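Local coordinates for protein quinone oxidoreductase (Thermus thermophilus, PDB 1IZ0) that probably reduces quinones with NADPH as electron donor, binding the nucleotide in a Rossmann-type domain, at residues 188-201 and 205-217. Sequence-based numbering, arbitrary orientation.
Sequences GGLDLVLEVRGKEV and LGLLAHGGRLVYI
The guanidinium of Arg213 lies with one face over Leu192, whose CD1 is 3.8 Å from Arg213 NH1, and over the carbonyl oxygen of Asp191. At its edge, in plane, are the Gly211 carbonyl carbon and a water. At the other end of the strand, on the opposite face of the sheet, Val201 CG2 meets the Tyr216 ring at its edge, in the ring plane, 3.5 Å from CE2, the two side chains nearly perpendicular. Bends at chi2 and chi3 fold the Arg213 chain back toward the turn before its strand, where NE donates to Gly211 O (2.8 Å). NH2 forms a salt bridge with Glu127 and NH1 bonds to Ala121 O; the edge water donates to Asp191 OD1 and His210 O and only weakly accepts from NH2. Asp191 OD2 accepts from the backbone N of Lys128. Were Arg213 an alanine, Glu127 would probably lose its charged mate, and the flank of Leu192 its flat cover.

Between these ends, strands 192-195 and 212-216 run parallel, 13° apart, neighbours in the six-stranded parallel sheet of the Rossmann-type domain, joined through helix 201-205. Val215 N reaches Val193 O almost straight (2.8 Å, 174° at the hydrogen), within a ladder continued by Ile217 N to Glu195 O. On the face carrying Val193 and Glu195, Leu214, its CG anti to the backbone N (chi1 -176°), brings CD1 to 3.4 Å from Glu195 CG and against Val193 CG1. Beyond this apolar stem the carboxylate of Glu195 is buried yet satisfied: OE1 takes Gly198 N (2.8 Å), and OE2 bonds to Ser204 and Gln132. Salt bridge and water thus tie down the strand starts, whereas the carboxylate fixes the turn after 195, beside Ile217, which contacts NADPH in the complex, an arrangement consistent with a well-held strand pair whose C-terminal ends face the nucleotide site.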
loop_
_atom_site.group_PDB
_atom_site.type_symbol
_atom_site.label_atom_id
_atom_site.label_comp_id
_atom_site.label_asym_id
_atom_site.label_seq_id
_atom_site.Cartn_x
_atom_site.Cartn_y
_atom_site.Cartn_z
ATOM N N GLY A 188 -22.789 -10.144 -12.462
ATOM C CA GLY A 188 -22.518 -10.837 -13.703
ATOM C C GLY A 188 -21.067 -11.276 -13.744
ATOM O O GLY A 188 -20.499 -11.498 -14.816
ATOM N N GLY A 189 -20.464 -11.411 -12.565
ATOM C CA GLY A 189 -19.069 -11.810 -12.492
ATOM C C GLY A 189 -18.157 -10.597 -12.576
ATOM O O GLY A 189 -18.520 -9.564 -13.151
ATOM N N LEU A 190 -16.962 -10.718 -12.014
ATOM C CA LEU A 190 -16.022 -9.615 -12.022
ATOM C C LEU A 190 -14.981 -9.725 -13.128
ATOM O O LEU A 190 -14.639 -10.824 -13.577
ATOM C CB LEU A 190 -15.325 -9.535 -10.664
ATOM C CG LEU A 190 -16.304 -9.471 -9.491
ATOM C CD1 LEU A 190 -15.555 -9.643 -8.193
ATOM C CD2 LEU A 190 -17.051 -8.141 -9.521
ATOM N N ASP A 191 -14.497 -8.567 -13.565
ATOM C CA ASP A 191 -13.472 -8.476 -14.595
ATOM C C ASP A 191 -12.105 -8.551 -13.917
ATOM O O ASP A 191 -11.163 -9.133 -14.456
ATOM C CB ASP A 191 -13.590 -7.140 -15.349
ATOM C CG ASP A 191 -14.872 -7.036 -16.161
ATOM O OD1 ASP A 191 -15.091 -7.915 -17.018
ATOM O OD2 ASP A 191 -15.659 -6.082 -15.948
ATOM N N LEU A 192 -12.013 -7.959 -12.729
ATOM C CA LEU A 192 -10.772 -7.928 -11.966
ATOM C C LEU A 192 -10.960 -8.173 -10.471
ATOM O O LEU A 192 -11.994 -7.846 -9.886
ATOM C CB LEU A 192 -10.077 -6.567 -12.118
ATOM C CG LEU A 192 -9.549 -6.070 -13.461
ATOM C CD1 LEU A 192 -10.664 -5.431 -14.252
ATOM C CD2 LEU A 192 -8.464 -5.039 -13.215
ATOM N N VAL A 193 -9.932 -8.740 -9.858
ATOM C CA VAL A 193 -9.929 -8.988 -8.430
ATOM C C VAL A 193 -8.539 -8.627 -7.911
ATOM O O VAL A 193 -7.535 -9.077 -8.464
ATOM C CB VAL A 193 -10.208 -10.470 -8.096
ATOM C CG1 VAL A 193 -10.006 -10.704 -6.600
ATOM C CG2 VAL A 193 -11.635 -10.846 -8.501
ATOM N N LEU A 194 -8.485 -7.779 -6.886
ATOM C CA LEU A 194 -7.212 -7.400 -6.278
ATOM C C LEU A 194 -7.158 -8.257 -5.030
ATOM O O LEU A 194 -7.804 -7.956 -4.031
ATOM C CB LEU A 194 -7.188 -5.911 -5.913
ATOM C CG LEU A 194 -7.256 -4.922 -7.086
ATOM C CD1 LEU A 194 -7.154 -3.485 -6.564
ATOM C CD2 LEU A 194 -6.128 -5.199 -8.065
ATOM N N GLU A 195 -6.402 -9.347 -5.118
ATOM C CA GLU A 195 -6.263 -10.319 -4.038
ATOM C C GLU A 195 -5.216 -10.020 -2.979
ATOM O O GLU A 195 -4.023 -10.014 -3.281
ATOM C CB GLU A 195 -5.938 -11.684 -4.636
ATOM C CG GLU A 195 -7.105 -12.633 -4.724
ATOM C CD GLU A 195 -7.580 -13.068 -3.363
ATOM O OE1 GLU A 195 -6.735 -13.493 -2.548
ATOM O OE2 GLU A 195 -8.797 -12.987 -3.110
ATOM N N VAL A 196 -5.658 -9.800 -1.743
ATOM C CA VAL A 196 -4.737 -9.552 -0.629
ATOM C C VAL A 196 -4.975 -10.583 0.479
ATOM O O VAL A 196 -4.136 -10.773 1.352
ATOM C CB VAL A 196 -4.900 -8.132 -0.037
ATOM C CG1 VAL A 196 -4.444 -7.095 -1.053
ATOM C CG2 VAL A 196 -6.356 -7.888 0.362
ATOM N N ARG A 197 -6.124 -11.250 0.428
ATOM C CA ARG A 197 -6.473 -12.278 1.408
ATOM C C ARG A 197 -5.577 -13.498 1.170
ATOM O O ARG A 197 -4.993 -14.047 2.108
ATOM C CB ARG A 197 -7.948 -12.660 1.256
ATOM C CG ARG A 197 -8.917 -11.512 1.522
ATOM C CD ARG A 197 -9.401 -11.505 2.966
ATOM N NE ARG A 197 -10.378 -12.564 3.205
ATOM C CZ ARG A 197 -10.790 -12.949 4.409
ATOM N NH1 ARG A 197 -10.308 -12.365 5.501
ATOM N NH2 ARG A 197 -11.683 -13.926 4.521
ATOM N N GLY A 198 -5.488 -13.917 -0.092
ATOM C CA GLY A 198 -4.634 -15.036 -0.465
ATOM C C GLY A 198 -5.008 -16.453 -0.057
ATOM O O GLY A 198 -4.427 -17.414 -0.571
ATOM N N LYS A 199 -5.964 -16.598 0.857
ATOM C CA LYS A 199 -6.379 -17.921 1.321
ATOM C C LYS A 199 -6.986 -18.769 0.200
ATOM O O LYS A 199 -6.266 -19.385 -0.588
ATOM C CB LYS A 199 -7.379 -17.781 2.472
ATOM N N GLU A 200 -8.314 -18.796 0.140
ATOM C CA GLU A 200 -9.025 -19.570 -0.872
ATOM C C GLU A 200 -9.041 -18.855 -2.224
ATOM O O GLU A 200 -10.103 -18.493 -2.732
ATOM C CB GLU A 200 -10.453 -19.840 -0.400
ATOM N N VAL A 201 -7.862 -18.660 -2.806
ATOM C CA VAL A 201 -7.740 -17.983 -4.094
ATOM C C VAL A 201 -8.581 -18.650 -5.180
ATOM O O VAL A 201 -9.049 -17.987 -6.104
ATOM C CB VAL A 201 -6.269 -17.930 -4.552
ATOM C CG1 VAL A 201 -6.162 -17.235 -5.899
ATOM C CG2 VAL A 201 -5.438 -17.192 -3.519
ATOM N N LEU A 205 -11.198 -16.862 -7.902
ATOM C CA LEU A 205 -11.206 -17.117 -9.336
ATOM C C LEU A 205 -12.612 -17.456 -9.807
ATOM O O LEU A 205 -12.980 -17.167 -10.942
ATOM C CB LEU A 205 -10.245 -18.260 -9.679
ATOM C CG LEU A 205 -8.752 -17.912 -9.641
ATOM C CD1 LEU A 205 -7.932 -19.183 -9.647
ATOM C CD2 LEU A 205 -8.393 -17.032 -10.836
ATOM N N GLY A 206 -13.405 -18.055 -8.925
ATOM C CA GLY A 206 -14.765 -18.407 -9.292
ATOM C C GLY A 206 -15.669 -17.192 -9.438
ATOM O O GLY A 206 -16.776 -17.297 -9.972
ATOM N N LEU A 207 -15.196 -16.037 -8.976
ATOM C CA LEU A 207 -15.974 -14.798 -9.036
ATOM C C LEU A 207 -15.780 -14.075 -10.360
ATOM O O LEU A 207 -16.540 -13.167 -10.699
ATOM C CB LEU A 207 -15.540 -13.848 -7.918
ATOM C CG LEU A 207 -15.436 -14.379 -6.486
ATOM C CD1 LEU A 207 -14.789 -13.319 -5.601
ATOM C CD2 LEU A 207 -16.815 -14.756 -5.973
ATOM N N LEU A 208 -14.749 -14.471 -11.098
ATOM C CA LEU A 208 -14.424 -13.830 -12.367
ATOM C C LEU A 208 -15.272 -14.227 -13.562
ATOM O O LEU A 208 -15.699 -15.371 -13.688
ATOM C CB LEU A 208 -12.951 -14.080 -12.708
ATOM C CG LEU A 208 -11.916 -13.452 -11.772
ATOM C CD1 LEU A 208 -10.553 -14.091 -12.005
ATOM C CD2 LEU A 208 -11.869 -11.942 -12.012
ATOM N N ALA A 209 -15.505 -13.257 -14.442
ATOM C CA ALA A 209 -16.252 -13.488 -15.671
ATOM C C ALA A 209 -15.208 -13.780 -16.755
ATOM O O ALA A 209 -14.009 -13.646 -16.511
ATOM C CB ALA A 209 -17.062 -12.245 -16.043
ATOM N N HIS A 210 -15.662 -14.177 -17.942
ATOM C CA HIS A 210 -14.754 -14.477 -19.047
ATOM C C HIS A 210 -13.748 -13.341 -19.245
ATOM O O HIS A 210 -14.116 -12.167 -19.263
ATOM C CB HIS A 210 -15.551 -14.708 -20.348
ATOM N N GLY A 211 -12.478 -13.700 -19.402
ATOM C CA GLY A 211 -11.446 -12.695 -19.588
ATOM C C GLY A 211 -11.005 -12.030 -18.294
ATOM O O GLY A 211 -10.193 -11.097 -18.308
ATOM N N GLY A 212 -11.520 -12.516 -17.170
ATOM C CA GLY A 212 -11.181 -11.918 -15.888
ATOM C C GLY A 212 -9.745 -12.077 -15.433
ATOM O O GLY A 212 -9.050 -13.012 -15.837
ATOM N N ARG A 213 -9.274 -11.152 -14.603
ATOM C CA ARG A 213 -7.917 -11.271 -14.099
ATOM C C ARG A 213 -7.776 -10.958 -12.621
ATOM O O ARG A 213 -8.319 -9.970 -12.112
ATOM C CB ARG A 213 -6.933 -10.423 -14.921
ATOM C CG ARG A 213 -7.449 -9.089 -15.399
ATOM C CD ARG A 213 -7.575 -9.071 -16.917
ATOM N NE ARG A 213 -8.956 -8.827 -17.330
ATOM C CZ ARG A 213 -9.486 -7.626 -17.551
ATOM N NH1 ARG A 213 -8.757 -6.520 -17.411
ATOM N NH2 ARG A 213 -10.760 -7.535 -17.917
ATOM N N LEU A 214 -7.043 -11.835 -11.941
ATOM C CA LEU A 214 -6.773 -11.715 -10.520
ATOM C C LEU A 214 -5.327 -11.264 -10.314
ATOM O O LEU A 214 -4.399 -11.842 -10.887
ATOM C CB LEU A 214 -7.001 -13.066 -9.833
ATOM C CG LEU A 214 -6.866 -13.107 -8.304
ATOM C CD1 LEU A 214 -7.958 -14.002 -7.734
ATOM C CD2 LEU A 214 -5.475 -13.610 -7.902
ATOM N N VAL A 215 -5.147 -10.223 -9.505
ATOM C CA VAL A 215 -3.823 -9.702 -9.206
ATOM C C VAL A 215 -3.486 -10.157 -7.794
ATOM O O VAL A 215 -4.134 -9.752 -6.834
ATOM C CB VAL A 215 -3.795 -8.162 -9.260
ATOM C CG1 VAL A 215 -2.389 -7.664 -8.999
ATOM C CG2 VAL A 215 -4.278 -7.678 -10.624
ATOM N N TYR A 216 -2.481 -11.012 -7.668
ATOM C CA TYR A 216 -2.103 -11.520 -6.362
ATOM C C TYR A 216 -1.119 -10.579 -5.678
ATOM O O TYR A 216 0.068 -10.550 -6.004
ATOM C CB TYR A 216 -1.505 -12.915 -6.516
ATOM C CG TYR A 216 -1.480 -13.718 -5.241
ATOM C CD1 TYR A 216 -0.434 -13.583 -4.326
ATOM C CD2 TYR A 216 -2.498 -14.628 -4.953
ATOM C CE1 TYR A 216 -0.397 -14.342 -3.154
ATOM C CE2 TYR A 216 -2.475 -15.391 -3.785
ATOM C CZ TYR A 216 -1.421 -15.245 -2.892
ATOM O OH TYR A 216 -1.383 -16.008 -1.745
ATOM N N ILE A 217 -1.635 -9.804 -4.730
ATOM C CA ILE A 217 -0.832 -8.844 -3.985
ATOM C C ILE A 217 -0.598 -9.313 -2.550
ATOM O O ILE A 217 0.337 -8.860 -1.889
ATOM C CB ILE A 217 -1.522 -7.471 -3.947
ATOM C CG1 ILE A 217 -1.802 -6.999 -5.371
ATOM C CG2 ILE A 217 -0.643 -6.467 -3.214
ATOM C CD1 ILE A 217 -2.669 -5.764 -5.452
HETATM O O HOH W 1 -13.341 -9.749 -17.980
#